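Local coordinates for resiniferatoxin-binding, phosphotriesterase-related protein (Rhodobacter sphaeroides 2.4.1, PDB 3K2G) that binds two zinc ions in a TIM-barrel active site and probably acts as a metal-dependent hydrolase of the phosphotriesterase family, at residues B[26-29]-B[30-33]; B[65-68]-B[69-73]; B[119-122]-B[123-127]. All coordinates share one frame; numbering follows the deposited sequence.

From the N terminus the three contacts follow in series, each a short-range turn or helix contact, and none encloses or crosses another. Contact 1 closes the turn between strand 21-24 and strand 31-32, at the entry to the parallel sheet 31-32, 102-105, 128-131. Contact 2 covers the short helix 66-70 and its exit; its centre lies about 33 Å from that of contact 1, and it faces a second subunit. Contact 3 ends helix 115-125 and turns the chain into strand 128-131. Contacts 1 and 3 therefore serve the same sheet, with centres about 15 Å apart and nearest atoms about 7 Å apart, without touching.

Contact 1 of 3, residues B[26-29]-B[30-33]; sequences SALG and HTLM
The turn that delivers the chain into strand 31-32 of the TIM barrel is held by Thr-31, whose hydroxyl reaches back to the carbonyl of Gly-29. Thr-31 OG1 donates to Gly-29 O at 2.7 Å. The hydroxyl sits well above the carbonyl plane, 56° out of it, so the bond is made over the face of the peptide group. The first torsion explains the reach: OG1 lies beside the backbone N of Thr-31 and opposite its carbonyl carbon (chi1 -57°), which turns the hydroxyl back along the incoming chain.

Leu-28 supplies an apolar neighbour to the same hydroxyl. Leu-28 CG comes to 3.2 Å from Thr-31 OG1, while its two methyls stay farther off, CD2 at 3.8 Å from the same oxygen. The Leu-28 and Thr-31 side chains cross at about a right angle, with the branch point of the leucine at the crossing. Gly-29 makes the bend between them with a positive phi of 64°.

Around this turn, Leu-28 also touches Phe-352 of helix 337-352, and its carbonyl oxygen accepts from Ser-102 OG. Backbone bonds of His-30 and Leu-32 with Ser-102 set the new strand beside strand 102-105. Leu-28, Gly-29 and Thr-31 are all buried, so the bond to Gly-29 O gives this buried hydroxyl an acceptor and ties Thr-31 to the bend before it.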
ATOM      1  N   SER B  26      22.436 -29.307 -19.879  1.00 22.15           N
ATOM      2  CA  SER B  26      23.479 -28.309 -19.682  1.00 22.76           C
ATOM      3  C   SER B  26      23.728 -27.508 -20.956  1.00 22.79           C
ATOM      4  O   SER B  26      24.336 -26.436 -20.912  1.00 22.50           O
ATOM      5  CB  SER B  26      24.784 -28.993 -19.257  1.00 24.45           C
ATOM      6  OG  SER B  26      25.218 -29.915 -20.244  1.00 22.65           O
ATOM      7  N   ALA B  27      23.264 -28.033 -22.087  1.00 22.66           N
ATOM      8  CA  ALA B  27      23.450 -27.365 -23.371  1.00 23.21           C
ATOM      9  C   ALA B  27      22.317 -26.395 -23.721  1.00 22.26           C
ATOM     10  O   ALA B  27      22.386 -25.692 -24.732  1.00 21.10           O
ATOM     11  CB  ALA B  27      23.599 -28.399 -24.477  1.00 22.63           C
ATOM     12  N   LEU B  28      21.281 -26.356 -22.891  1.00 19.80           N
ATOM     13  CA  LEU B  28      20.153 -25.463 -23.148  1.00 19.22           C
ATOM     14  C   LEU B  28      20.632 -24.014 -23.148  1.00 18.87           C
ATOM     15  O   LEU B  28      20.349 -23.265 -24.074  1.00 18.55           O
ATOM     16  CB  LEU B  28      19.062 -25.658 -22.091  1.00 17.47           C
ATOM     17  CG  LEU B  28      17.722 -24.991 -22.414  1.00 19.12           C
ATOM     18  CD1 LEU B  28      17.109 -25.640 -23.658  1.00 16.71           C
ATOM     19  CD2 LEU B  28      16.780 -25.132 -21.226  1.00 17.65           C
ATOM     20  N   GLY B  29      21.355 -23.629 -22.099  1.00 18.63           N
ATOM     21  CA  GLY B  29      21.888 -22.281 -22.002  1.00 18.79           C
ATOM     22  C   GLY B  29      20.885 -21.145 -21.902  1.00 19.54           C
ATOM     23  O   GLY B  29      19.764 -21.327 -21.426  1.00 18.93           O
ATOM     24  N   HIS B  30      21.312 -19.966 -22.357  1.00 18.93           N
ATOM     25  CA  HIS B  30      20.495 -18.751 -22.347  1.00 20.47           C
ATOM     26  C   HIS B  30      19.250 -19.059 -23.170  1.00 19.58           C
ATOM     27  O   HIS B  30      19.328 -19.233 -24.387  1.00 17.63           O
ATOM     28  CB  HIS B  30      21.296 -17.607 -22.966  1.00 22.54           C
ATOM     29  CG  HIS B  30      20.871 -16.250 -22.506  1.00 24.88           C
ATOM     30  ND1 HIS B  30      19.793 -15.582 -23.045  1.00 26.38           N
ATOM     31  CD2 HIS B  30      21.374 -15.442 -21.544  1.00 24.20           C
ATOM     32  CE1 HIS B  30      19.650 -14.418 -22.435  1.00 24.96           C
ATOM     33  NE2 HIS B  30      20.597 -14.309 -21.520  1.00 28.15           N
ATOM     34  N   THR B  31      18.101 -19.095 -22.499  1.00 19.52           N
ATOM     35  CA  THR B  31      16.857 -19.487 -23.150  1.00 17.89           C
ATOM     36  C   THR B  31      15.619 -18.615 -22.968  1.00 17.56           C
ATOM     37  O   THR B  31      15.434 -17.977 -21.935  1.00 16.37           O
ATOM     38  CB  THR B  31      16.478 -20.916 -22.674  1.00 18.53           C
ATOM     39  OG1 THR B  31      17.556 -21.816 -22.959  1.00 18.04           O
ATOM     40  CG2 THR B  31      15.198 -21.403 -23.340  1.00 18.36           C
ATOM     41  N   LEU B  32      14.768 -18.619 -23.996  1.00 15.37           N
ATOM     42  CA  LEU B  32      13.492 -17.921 -23.966  1.00 13.09           C
ATOM     43  C   LEU B  32      12.480 -19.064 -23.850  1.00 12.88           C
ATOM     44  O   LEU B  32      12.300 -19.850 -24.783  1.00 10.33           O
ATOM     45  CB  LEU B  32      13.257 -17.125 -25.260  1.00 11.96           C
ATOM     46  CG  LEU B  32      14.031 -15.821 -25.461  1.00 12.49           C
ATOM     47  CD1 LEU B  32      13.732 -15.250 -26.850  1.00 13.49           C
ATOM     48  CD2 LEU B  32      13.623 -14.822 -24.388  1.00 11.84           C
HETATM   49  N   MSE B  33      11.839 -19.155 -22.688  1.00 13.38           N
HETATM   50  CA  MSE B  33      10.874 -20.204 -22.393  1.00 12.98           C
HETATM   51  C   MSE B  33       9.533 -20.151 -23.113  1.00 12.64           C
HETATM   52  O   MSE B  33       8.800 -21.142 -23.130  1.00 11.69           O
HETATM   53  CB  MSE B  33      10.591 -20.234 -20.889  1.00 14.54           C
HETATM   54  CG  MSE B  33      11.692 -20.873 -20.045  1.00 15.41           C
HETATM   55 SE   MSE B  33      12.025 -22.697 -20.444  1.00 24.60          SE
HETATM   56  CE  MSE B  33      10.213 -23.333 -20.294  1.00 11.54           C
TER

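Contact 2 of 3, residues B[65-68]-B[69-73]; sequences ILSE and LRQDP
Leu-66 O receives the backbone N of Arg-70 at 2.9 Å, with an N-H...O angle of 156°, and the arginine's own side chain folds back over the same carbonyl. Arg-70 CG lies 3.2 Å from Leu-66 O. Beyond it the chain bends at chi3 (-69°), which brings one face of the guanidinium over the backbone of the preceding turn, with Leu-66 O and Ser-67 CA toward its rim. The NH2 end comes 3.4 Å from Ser-67 CA, and NH1 rests against Leu-66 CB. Arg-70 NH2 is in turn bonded to Gly-315 O of the second subunit, so the group is held between its own helix and the partner chain.

One residue earlier, Leu-69 N donates to Ile-65 O in the carbonyl plane. The apolar side of the turn is light, Ile-65 CG1 meeting Leu-69 CD1 at 4.0 Å.

Gln-71 curls back through a bend at chi2, and its NE2 donates to Ser-67 O at 3.1 Å with that oxygen near the amide plane. Its backbone N goes instead to Glu-68 O, a three-residue step in which the donor stands above the carbonyl plane. Glu-68 OE2 forms a salt bridge with Lys-324 of the second subunit. The shift from i to i+4 bonds to an i to i+3 bond is typical of a tightening final turn, here at the end of a short helix lying against the subunit interface.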
ATOM      1  N   ILE B  65       0.338   3.456 -38.813  1.00 22.21           N
ATOM      2  CA  ILE B  65      -0.800   3.052 -37.989  1.00 22.08           C
ATOM      3  C   ILE B  65      -0.450   2.265 -36.726  1.00 20.67           C
ATOM      4  O   ILE B  65      -1.331   1.678 -36.103  1.00 20.55           O
ATOM      5  CB  ILE B  65      -1.822   2.213 -38.813  1.00 24.39           C
ATOM      6  CG1 ILE B  65      -1.188   0.894 -39.265  1.00 25.14           C
ATOM      7  CG2 ILE B  65      -2.265   3.000 -40.040  1.00 25.31           C
ATOM      8  CD1 ILE B  65      -2.152  -0.021 -39.989  1.00 26.10           C
ATOM      9  N   LEU B  66       0.822   2.263 -36.336  1.00 18.67           N
ATOM     10  CA  LEU B  66       1.238   1.517 -35.156  1.00 19.95           C
ATOM     11  C   LEU B  66       0.574   1.968 -33.858  1.00 19.81           C
ATOM     12  O   LEU B  66       0.257   1.137 -33.000  1.00 20.83           O
ATOM     13  CB  LEU B  66       2.759   1.566 -35.003  1.00 17.25           C
ATOM     14  CG  LEU B  66       3.527   0.884 -36.143  1.00 18.95           C
ATOM     15  CD1 LEU B  66       5.010   0.962 -35.865  1.00 15.67           C
ATOM     16  CD2 LEU B  66       3.079  -0.564 -36.285  1.00 17.18           C
ATOM     17  N   SER B  67       0.366   3.271 -33.706  1.00 18.87           N
ATOM     18  CA  SER B  67      -0.280   3.783 -32.503  1.00 19.12           C
ATOM     19  C   SER B  67      -1.667   3.163 -32.344  1.00 19.84           C
ATOM     20  O   SER B  67      -1.991   2.613 -31.288  1.00 18.28           O
ATOM     21  CB  SER B  67      -0.403   5.308 -32.556  1.00 18.96           C
ATOM     22  OG  SER B  67      -1.138   5.784 -31.440  1.00 16.27           O
ATOM     23  N   GLU B  68      -2.479   3.246 -33.397  1.00 21.22           N
ATOM     24  CA  GLU B  68      -3.824   2.682 -33.370  1.00 21.90           C
ATOM     25  C   GLU B  68      -3.784   1.176 -33.095  1.00 20.83           C
ATOM     26  O   GLU B  68      -4.589   0.665 -32.316  1.00 19.12           O
ATOM     27  CB  GLU B  68      -4.557   2.944 -34.695  1.00 24.58           C
ATOM     28  CG  GLU B  68      -5.099   4.365 -34.881  1.00 28.56           C
ATOM     29  CD  GLU B  68      -6.066   4.785 -33.784  1.00 30.00           C
ATOM     30  OE1 GLU B  68      -6.975   4.001 -33.442  1.00 32.67           O
ATOM     31  OE2 GLU B  68      -5.923   5.908 -33.267  1.00 31.63           O
ATOM     32  N   LEU B  69      -2.847   0.469 -33.726  1.00 21.11           N
ATOM     33  CA  LEU B  69      -2.731  -0.975 -33.528  1.00 21.69           C
ATOM     34  C   LEU B  69      -2.424  -1.332 -32.082  1.00 21.42           C
ATOM     35  O   LEU B  69      -2.983  -2.293 -31.546  1.00 19.28           O
ATOM     36  CB  LEU B  69      -1.650  -1.569 -34.439  1.00 24.51           C
ATOM     37  CG  LEU B  69      -1.961  -1.548 -35.934  1.00 27.12           C
ATOM     38  CD1 LEU B  69      -0.820  -2.208 -36.690  1.00 27.91           C
ATOM     39  CD2 LEU B  69      -3.273  -2.277 -36.199  1.00 29.01           C
ATOM     40  N   ARG B  70      -1.548  -0.558 -31.444  1.00 18.65           N
ATOM     41  CA  ARG B  70      -1.199  -0.819 -30.051  1.00 18.46           C
ATOM     42  C   ARG B  70      -2.411  -0.729 -29.109  1.00 18.08           C
ATOM     43  O   ARG B  70      -2.390  -1.284 -28.008  1.00 17.11           O
ATOM     44  CB  ARG B  70      -0.099   0.150 -29.577  1.00 19.07           C
ATOM     45  CG  ARG B  70       1.270  -0.075 -30.233  1.00 18.13           C
ATOM     46  CD  ARG B  70       2.366   0.725 -29.531  1.00 19.81           C
ATOM     47  NE  ARG B  70       2.247   2.173 -29.714  1.00 18.97           N
ATOM     48  CZ  ARG B  70       2.792   2.856 -30.719  1.00 18.59           C
ATOM     49  NH1 ARG B  70       3.504   2.232 -31.648  1.00 17.89           N
ATOM     50  NH2 ARG B  70       2.632   4.173 -30.793  1.00 17.06           N
ATOM     51  N   GLN B  71      -3.468  -0.038 -29.532  1.00 15.87           N
ATOM     52  CA  GLN B  71      -4.658   0.093 -28.685  1.00 16.55           C
ATOM     53  C   GLN B  71      -5.682  -1.015 -28.955  1.00 16.82           C
ATOM     54  O   GLN B  71      -6.689  -1.116 -28.257  1.00 16.11           O
ATOM     55  CB  GLN B  71      -5.342   1.452 -28.899  1.00 17.10           C
ATOM     56  CG  GLN B  71      -4.412   2.655 -28.956  1.00 18.88           C
ATOM     57  CD  GLN B  71      -3.411   2.686 -27.822  1.00 19.54           C
ATOM     58  OE1 GLN B  71      -3.770   2.534 -26.658  1.00 20.31           O
ATOM     59  NE2 GLN B  71      -2.147   2.895 -28.160  1.00 20.01           N
ATOM     60  N   ASP B  72      -5.419  -1.831 -29.971  1.00 18.72           N
ATOM     61  CA  ASP B  72      -6.315  -2.924 -30.355  1.00 21.60           C
ATOM     62  C   ASP B  72      -5.611  -3.792 -31.412  1.00 21.16           C
ATOM     63  O   ASP B  72      -5.960  -3.772 -32.596  1.00 19.76           O
ATOM     64  CB  ASP B  72      -7.630  -2.326 -30.895  1.00 21.96           C
ATOM     65  CG  ASP B  72      -8.654  -3.386 -31.288  1.00 24.67           C
ATOM     66  OD1 ASP B  72      -8.607  -4.507 -30.743  1.00 23.69           O
ATOM     67  OD2 ASP B  72      -9.519  -3.082 -32.134  1.00 24.56           O
ATOM     68  N   PRO B  73      -4.598  -4.570 -30.983  1.00 21.56           N
ATOM     69  CA  PRO B  73      -3.797  -5.462 -31.835  1.00 22.87           C
ATOM     70  C   PRO B  73      -4.605  -6.409 -32.715  1.00 22.44           C
ATOM     71  O   PRO B  73      -4.251  -6.649 -33.867  1.00 21.72           O
ATOM     72  CB  PRO B  73      -2.942  -6.232 -30.828  1.00 23.14           C
ATOM     73  CG  PRO B  73      -2.758  -5.253 -29.725  1.00 24.55           C
ATOM     74  CD  PRO B  73      -4.149  -4.664 -29.583  1.00 23.19           C
TER

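Contact 3 of 3, residues B[119-122]-B[123-127]; sequences RRIS and AETGV
The closing turns of helix 115-125, the helix of a beta-alpha-beta unit between strands 102-105 and 128-131, are joined by one charged pair and a set of bonds at the C-terminal end. The charged pair is the salt bridge of Arg-120 and Glu-124, one turn apart: Arg-120 NE donates a hydrogen bond to Glu-124 OE2 at 2.8 Å, with an N-H...O angle of 154°. The carboxylate oxygen is met on its syn side and lies close to the guanidinium plane, at the edge of the group. Both chains run extended to reach this meeting, and their flat ends are only 21° apart. Arg-120 NH2 has a second partner in Asp-86, which lies on helix 85-97.

Backbone bonds of the i to i+4 kind link Ala-123 to Arg-119, Glu-124 to Arg-120 and Gly-126 to Ser-122. The last of these reaches a glycine with positive phi, where the chain leaves the helix.

Apolar contact is slight: Ile-121 CG2 and Thr-125 CG2 lie 4.0 Å apart, on side chains that run side by side.

Thr-125 adds hydroxyl bonds. Ile-121 O takes two donors of this one residue, N at 2.9 Å and OG1 at 2.7 Å, from opposite faces of its plane. Placed between backbone N and carbonyl carbon (chi1 65°), the hydroxyl also accepts from the chain ahead: Val-127 N donates to Thr-125 OG1 at 3.1 Å, an ST turn.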
ATOM      1  N   ARG B 119      12.350 -26.797 -37.651  1.00 25.08           N
ATOM      2  CA  ARG B 119      13.643 -27.375 -37.998  1.00 26.50           C
ATOM      3  C   ARG B 119      14.433 -26.482 -38.953  1.00 27.42           C
ATOM      4  O   ARG B 119      15.656 -26.360 -38.839  1.00 27.58           O
ATOM      5  CB  ARG B 119      13.450 -28.772 -38.598  1.00 27.78           C
ATOM      6  CG  ARG B 119      13.233 -29.849 -37.540  1.00 26.75           C
ATOM      7  CD  ARG B 119      12.908 -31.206 -38.144  1.00 28.62           C
ATOM      8  NE  ARG B 119      13.044 -32.272 -37.151  1.00 30.79           N
ATOM      9  CZ  ARG B 119      12.776 -33.556 -37.377  1.00 31.82           C
ATOM     10  NH1 ARG B 119      12.345 -33.949 -38.568  1.00 31.53           N
ATOM     11  NH2 ARG B 119      12.953 -34.450 -36.411  1.00 31.40           N
ATOM     12  N   ARG B 120      13.743 -25.849 -39.892  1.00 28.33           N
ATOM     13  CA  ARG B 120      14.434 -24.967 -40.822  1.00 29.52           C
ATOM     14  C   ARG B 120      14.964 -23.773 -40.034  1.00 27.50           C
ATOM     15  O   ARG B 120      16.080 -23.305 -40.267  1.00 27.15           O
ATOM     16  CB  ARG B 120      13.489 -24.490 -41.928  1.00 31.42           C
ATOM     17  CG  ARG B 120      14.124 -23.471 -42.861  1.00 34.07           C
ATOM     18  CD  ARG B 120      13.149 -22.968 -43.909  1.00 37.82           C
ATOM     19  NE  ARG B 120      13.627 -21.726 -44.512  1.00 40.31           N
ATOM     20  CZ  ARG B 120      12.913 -20.964 -45.336  1.00 40.61           C
ATOM     21  NH1 ARG B 120      11.677 -21.312 -45.671  1.00 41.20           N
ATOM     22  NH2 ARG B 120      13.433 -19.842 -45.814  1.00 41.98           N
ATOM     23  N   ILE B 121      14.166 -23.291 -39.086  1.00 27.49           N
ATOM     24  CA  ILE B 121      14.579 -22.156 -38.271  1.00 25.50           C
ATOM     25  C   ILE B 121      15.793 -22.514 -37.417  1.00 24.76           C
ATOM     26  O   ILE B 121      16.767 -21.764 -37.364  1.00 23.02           O
ATOM     27  CB  ILE B 121      13.428 -21.678 -37.361  1.00 25.92           C
ATOM     28  CG1 ILE B 121      12.253 -21.215 -38.228  1.00 24.27           C
ATOM     29  CG2 ILE B 121      13.912 -20.557 -36.457  1.00 25.43           C
ATOM     30  CD1 ILE B 121      11.031 -20.796 -37.450  1.00 23.82           C
ATOM     31  N   SER B 122      15.740 -23.667 -36.755  1.00 25.38           N
ATOM     32  CA  SER B 122      16.856 -24.094 -35.920  1.00 26.52           C
ATOM     33  C   SER B 122      18.086 -24.332 -36.789  1.00 27.25           C
ATOM     34  O   SER B 122      19.204 -23.996 -36.403  1.00 26.76           O
ATOM     35  CB  SER B 122      16.507 -25.378 -35.160  1.00 26.43           C
ATOM     36  OG  SER B 122      16.362 -26.476 -36.042  1.00 28.43           O
ATOM     37  N   ALA B 123      17.874 -24.905 -37.968  1.00 28.09           N
ATOM     38  CA  ALA B 123      18.982 -25.182 -38.874  1.00 30.55           C
ATOM     39  C   ALA B 123      19.680 -23.911 -39.355  1.00 30.57           C
ATOM     40  O   ALA B 123      20.906 -23.821 -39.320  1.00 30.17           O
ATOM     41  CB  ALA B 123      18.492 -25.994 -40.070  1.00 30.75           C
ATOM     42  N   GLU B 124      18.903 -22.921 -39.786  1.00 31.74           N
ATOM     43  CA  GLU B 124      19.481 -21.677 -40.291  1.00 32.31           C
ATOM     44  C   GLU B 124      19.938 -20.663 -39.246  1.00 31.58           C
ATOM     45  O   GLU B 124      20.757 -19.797 -39.549  1.00 31.70           O
ATOM     46  CB  GLU B 124      18.503 -20.997 -41.250  1.00 34.04           C
ATOM     47  CG  GLU B 124      18.249 -21.779 -42.526  1.00 36.74           C
ATOM     48  CD  GLU B 124      17.323 -21.047 -43.473  1.00 38.60           C
ATOM     49  OE1 GLU B 124      17.535 -19.837 -43.681  1.00 39.71           O
ATOM     50  OE2 GLU B 124      16.393 -21.681 -44.015  1.00 40.94           O
ATOM     51  N   THR B 125      19.427 -20.762 -38.022  1.00 28.77           N
ATOM     52  CA  THR B 125      19.811 -19.812 -36.981  1.00 27.07           C
ATOM     53  C   THR B 125      20.840 -20.378 -36.014  1.00 26.49           C
ATOM     54  O   THR B 125      21.585 -19.627 -35.388  1.00 25.35           O
ATOM     55  CB  THR B 125      18.600 -19.370 -36.152  1.00 26.15           C
ATOM     56  OG1 THR B 125      18.088 -20.494 -35.430  1.00 23.45           O
ATOM     57  CG2 THR B 125      17.515 -18.808 -37.056  1.00 25.73           C
ATOM     58  N   GLY B 126      20.880 -21.701 -35.895  1.00 25.84           N
ATOM     59  CA  GLY B 126      21.819 -22.326 -34.985  1.00 24.51           C
ATOM     60  C   GLY B 126      21.270 -22.326 -33.573  1.00 24.67           C
ATOM     61  O   GLY B 126      21.940 -22.740 -32.632  1.00 24.93           O
ATOM     62  N   VAL B 127      20.039 -21.848 -33.430  1.00 23.97           N
ATOM     63  CA  VAL B 127      19.377 -21.789 -32.136  1.00 21.24           C
ATOM     64  C   VAL B 127      18.556 -23.061 -31.935  1.00 20.43           C
ATOM     65  O   VAL B 127      17.812 -23.474 -32.819  1.00 19.02           O
ATOM     66  CB  VAL B 127      18.449 -20.547 -32.051  1.00 21.89           C
ATOM     67  CG1 VAL B 127      17.594 -20.610 -30.789  1.00 20.42           C
ATOM     68  CG2 VAL B 127      19.291 -19.273 -32.062  1.00 20.18           C
TER